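Local coordinates for ATP-dependent DNA helicase PIF1 (Candida albicans, PDB 7OTJ), which uses the energy of ATP hydrolysis to translocate along single-stranded DNA and unwind duplexes in the 5'-3' direction, and probably resolves G-quadruplexes, at residues Pro233-Ala238 / Trp448-Ile452. Sequence-based numbering, arbitrary orientation.
Sequences PSELYA and WSLSI. With nucleotides of chain C.
W448 begins the pairing: its backbone O accepts the N-H of E235, at 3.3 Å. From here strands 449-451 and 234-237 run parallel, at 32° to each other. They belong to the four-stranded parallel sheet of the second RecA-like domain of this superfamily 1 helicase. Strand 449-451 is outermost in that sheet within the chain, and strand 463-466 flanks 234-237 on its other side.

S449 has its OG anti to the backbone N (chi1 179°). This sets the hydroxyl at the edge of the Y237 ring, near its plane, on the side of CD1 and CE1. The same OG makes a weak bond to E235 O. The Y237 ring lies alongside its own strand. Y237 OH and E235 OE2 are modelled too close for the bond between them to be more than doubtful. E235 OE1 faces K250 of helix 240-253 in a long, weak ion pair.

L450 uses both of its backbone polar groups. Its N bonds E235 O at 2.8 Å, and its O takes the N-H of Y237. Its side chain leaves on the other face of the sheet, side by side with L236, where L236 CD2 lies 4.2 Å from L450 CB.

S451 closes the strand and is the N-cap of helix 452-455. Its OG caps K454 N and also donates to OP1 of DT3 of chain C, which ties the strand end to the bound DNA backbone.

I452 starts the helix. Beyond the two segments its side chain meets helix 475-481. A238, the next residue after Y237, belongs to a potassium site. The last bond of the pairing runs from I452 N to Y237 O, at 2.8 Å. Beside it, I452 CG1 also lies against Y237 O and packs 4.1 Å from L236 CB.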
ATOM      1  N   PRO A 233      -2.388 -13.000  15.096  1.00 75.20           N
ATOM      2  CA  PRO A 233      -2.538 -11.539  15.078  1.00 64.04           C
ATOM      3  C   PRO A 233      -1.405 -10.867  14.311  1.00 69.14           C
ATOM      4  O   PRO A 233      -0.241 -11.266  14.402  1.00 64.47           O
ATOM      5  CB  PRO A 233      -2.503 -11.164  16.568  1.00 61.73           C
ATOM      6  CG  PRO A 233      -1.702 -12.249  17.206  1.00 66.40           C
ATOM      7  CD  PRO A 233      -1.957 -13.507  16.411  1.00 68.30           C
ATOM      8  N   SER A 234      -1.762  -9.846  13.533  1.00 47.85           N
ATOM      9  CA  SER A 234      -0.766  -9.087  12.792  1.00 55.69           C
ATOM     10  C   SER A 234       0.044  -8.210  13.739  1.00 57.29           C
ATOM     11  O   SER A 234      -0.464  -7.707  14.743  1.00 61.56           O
ATOM     12  CB  SER A 234      -1.428  -8.208  11.729  1.00 60.53           C
ATOM     13  OG  SER A 234      -2.276  -8.956  10.880  1.00 72.76           O
ATOM     14  N   GLU A 235       1.325  -8.047  13.424  1.00 52.46           N
ATOM     15  CA  GLU A 235       2.228  -7.235  14.228  1.00 52.10           C
ATOM     16  C   GLU A 235       2.653  -6.006  13.427  1.00 53.38           C
ATOM     17  O   GLU A 235       3.202  -6.136  12.326  1.00 51.10           O
ATOM     18  CB  GLU A 235       3.443  -8.060  14.662  1.00 52.49           C
ATOM     19  CG  GLU A 235       3.087  -9.336  15.433  1.00 58.71           C
ATOM     20  CD  GLU A 235       4.295 -10.013  16.069  1.00 64.11           C
ATOM     21  OE1 GLU A 235       4.235 -11.236  16.326  1.00 59.57           O
ATOM     22  OE2 GLU A 235       5.307  -9.323  16.312  1.00 65.12           O
ATOM     23  N   LEU A 236       2.429  -4.821  13.992  1.00 45.32           N
ATOM     24  CA  LEU A 236       2.806  -3.563  13.359  1.00 46.58           C
ATOM     25  C   LEU A 236       3.982  -2.946  14.100  1.00 49.12           C
ATOM     26  O   LEU A 236       3.967  -2.860  15.330  1.00 58.29           O
ATOM     27  CB  LEU A 236       1.635  -2.578  13.347  1.00 51.31           C
ATOM     28  CG  LEU A 236       0.375  -2.997  12.594  1.00 50.35           C
ATOM     29  CD1 LEU A 236      -0.624  -1.854  12.560  1.00 41.99           C
ATOM     30  CD2 LEU A 236       0.732  -3.451  11.190  1.00 47.33           C
ATOM     31  N   TYR A 237       4.978  -2.482  13.347  1.00 54.91           N
ATOM     32  CA  TYR A 237       6.145  -1.814  13.909  1.00 46.66           C
ATOM     33  C   TYR A 237       6.484  -0.596  13.063  1.00 53.06           C
ATOM     34  O   TYR A 237       6.045  -0.463  11.920  1.00 53.16           O
ATOM     35  CB  TYR A 237       7.359  -2.738  13.976  1.00 48.43           C
ATOM     36  CG  TYR A 237       7.139  -3.989  14.789  1.00 56.68           C
ATOM     37  CD1 TYR A 237       6.630  -5.133  14.201  1.00 50.70           C
ATOM     38  CD2 TYR A 237       7.438  -4.024  16.147  1.00 56.41           C
ATOM     39  CE1 TYR A 237       6.422  -6.276  14.936  1.00 56.07           C
ATOM     40  CE2 TYR A 237       7.235  -5.165  16.887  1.00 51.35           C
ATOM     41  CZ  TYR A 237       6.725  -6.290  16.277  1.00 53.60           C
ATOM     42  OH  TYR A 237       6.513  -7.435  17.009  1.00 55.18           O
ATOM     43  N   ALA A 238       7.280   0.299  13.644  1.00 50.32           N
ATOM     44  CA  ALA A 238       7.656   1.514  12.934  1.00 46.72           C
ATOM     45  C   ALA A 238       8.769   1.261  11.925  1.00 55.43           C
ATOM     46  O   ALA A 238       8.794   1.884  10.859  1.00 49.47           O
ATOM     47  CB  ALA A 238       8.082   2.594  13.927  1.00 51.83           C
ATOM     48  N   TRP A 448       3.401 -12.344   8.726  1.00 69.14           N
ATOM     49  CA  TRP A 448       3.480 -12.156  10.176  1.00 75.56           C
ATOM     50  C   TRP A 448       3.459 -10.696  10.637  1.00 69.18           C
ATOM     51  O   TRP A 448       2.496 -10.235  11.258  1.00 62.65           O
ATOM     52  CB  TRP A 448       4.719 -12.861  10.719  1.00 82.07           C
ATOM     53  CG  TRP A 448       4.446 -14.232  11.265  1.00 72.08           C
ATOM     54  CD1 TRP A 448       3.368 -14.619  12.001  1.00 76.38           C
ATOM     55  CD2 TRP A 448       5.262 -15.399  11.104  1.00 75.46           C
ATOM     56  NE1 TRP A 448       3.463 -15.953  12.319  1.00 60.54           N
ATOM     57  CE2 TRP A 448       4.618 -16.454  11.779  1.00 72.50           C
ATOM     58  CE3 TRP A 448       6.477 -15.650  10.460  1.00 76.31           C
ATOM     59  CZ2 TRP A 448       5.146 -17.743  11.825  1.00 77.75           C
ATOM     60  CZ3 TRP A 448       7.000 -16.931  10.509  1.00 81.42           C
ATOM     61  CH2 TRP A 448       6.336 -17.959  11.185  1.00 77.69           C
ATOM     62  N   SER A 449       4.521  -9.958  10.318  1.00 62.60           N
ATOM     63  CA  SER A 449       4.721  -8.579  10.747  1.00 61.03           C
ATOM     64  C   SER A 449       4.659  -7.626   9.551  1.00 61.87           C
ATOM     65  O   SER A 449       4.787  -8.023   8.392  1.00 54.03           O
ATOM     66  CB  SER A 449       6.065  -8.446  11.475  1.00 53.27           C
ATOM     67  OG  SER A 449       6.301  -7.115  11.890  1.00 57.89           O
ATOM     68  N   LEU A 450       4.515  -6.337   9.834  1.00 55.44           N
ATOM     69  CA  LEU A 450       4.307  -5.382   8.752  1.00 46.48           C
ATOM     70  C   LEU A 450       4.604  -3.984   9.263  1.00 50.78           C
ATOM     71  O   LEU A 450       4.326  -3.673  10.425  1.00 55.56           O
ATOM     72  CB  LEU A 450       2.869  -5.465   8.219  1.00 54.50           C
ATOM     73  CG  LEU A 450       2.477  -4.571   7.046  1.00 53.98           C
ATOM     74  CD1 LEU A 450       3.173  -5.023   5.768  1.00 59.16           C
ATOM     75  CD2 LEU A 450       0.966  -4.567   6.872  1.00 45.20           C
ATOM     76  N   SER A 451       5.192  -3.153   8.404  1.00 46.11           N
ATOM     77  CA  SER A 451       5.478  -1.783   8.797  1.00 40.92           C
ATOM     78  C   SER A 451       4.182  -0.987   8.903  1.00 46.93           C
ATOM     79  O   SER A 451       3.215  -1.230   8.172  1.00 46.41           O
ATOM     80  CB  SER A 451       6.432  -1.116   7.804  1.00 49.26           C
ATOM     81  OG  SER A 451       5.821  -0.894   6.542  1.00 51.50           O
ATOM     82  N   ILE A 452       4.159  -0.037   9.841  1.00 44.26           N
ATOM     83  CA  ILE A 452       2.996   0.833   9.981  1.00 44.21           C
ATOM     84  C   ILE A 452       2.722   1.558   8.671  1.00 43.70           C
ATOM     85  O   ILE A 452       1.563   1.761   8.291  1.00 44.00           O
ATOM     86  CB  ILE A 452       3.191   1.813  11.151  1.00 40.22           C
ATOM     87  CG1 ILE A 452       3.252   1.038  12.472  1.00 49.29           C
ATOM     88  CG2 ILE A 452       2.069   2.843  11.185  1.00 39.97           C
ATOM     89  CD1 ILE A 452       3.614   1.876  13.665  1.00 41.75           C
TER
ATOM     90  P    DT C   3       8.628   0.901   4.364  1.00 55.63           P
ATOM     91  OP1  DT C   3       7.684  -0.212   4.637  1.00 49.90           O
ATOM     92  OP2  DT C   3      10.079   0.627   4.234  1.00 56.61           O
ATOM     93  O5'  DT C   3       8.155   1.683   3.045  1.00 57.84           O
ATOM     94  C5'  DT C   3       6.829   2.189   2.966  1.00 53.60           C
ATOM     95  C4'  DT C   3       6.672   3.212   1.844  1.00 54.41           C
ATOM     96  O4'  DT C   3       7.481   4.373   2.122  1.00 62.65           O
ATOM     97  C3'  DT C   3       7.102   2.747   0.467  1.00 54.98           C
ATOM     98  O3'  DT C   3       6.017   2.105  -0.178  1.00 47.27           O
ATOM     99  C2'  DT C   3       7.467   4.056  -0.237  1.00 56.62           C
ATOM    100  C1'  DT C   3       7.949   4.942   0.910  1.00 64.12           C
ATOM    101  N1   DT C   3       9.427   5.065   1.001  1.00 67.80           N
ATOM    102  C2   DT C   3      10.056   6.110   0.371  1.00 66.92           C
ATOM    103  O2   DT C   3       9.463   6.943  -0.286  1.00 60.18           O
ATOM    104  N3   DT C   3      11.419   6.141   0.536  1.00 67.37           N
ATOM    105  C4   DT C   3      12.194   5.247   1.266  1.00 68.84           C
ATOM    106  O4   DT C   3      13.415   5.349   1.359  1.00 69.44           O
ATOM    107  C5   DT C   3      11.464   4.178   1.906  1.00 73.19           C
ATOM    108  C7   DT C   3      12.190   3.145   2.721  1.00 65.44           C
ATOM    109  C6   DT C   3      10.134   4.144   1.748  1.00 72.19           C
TER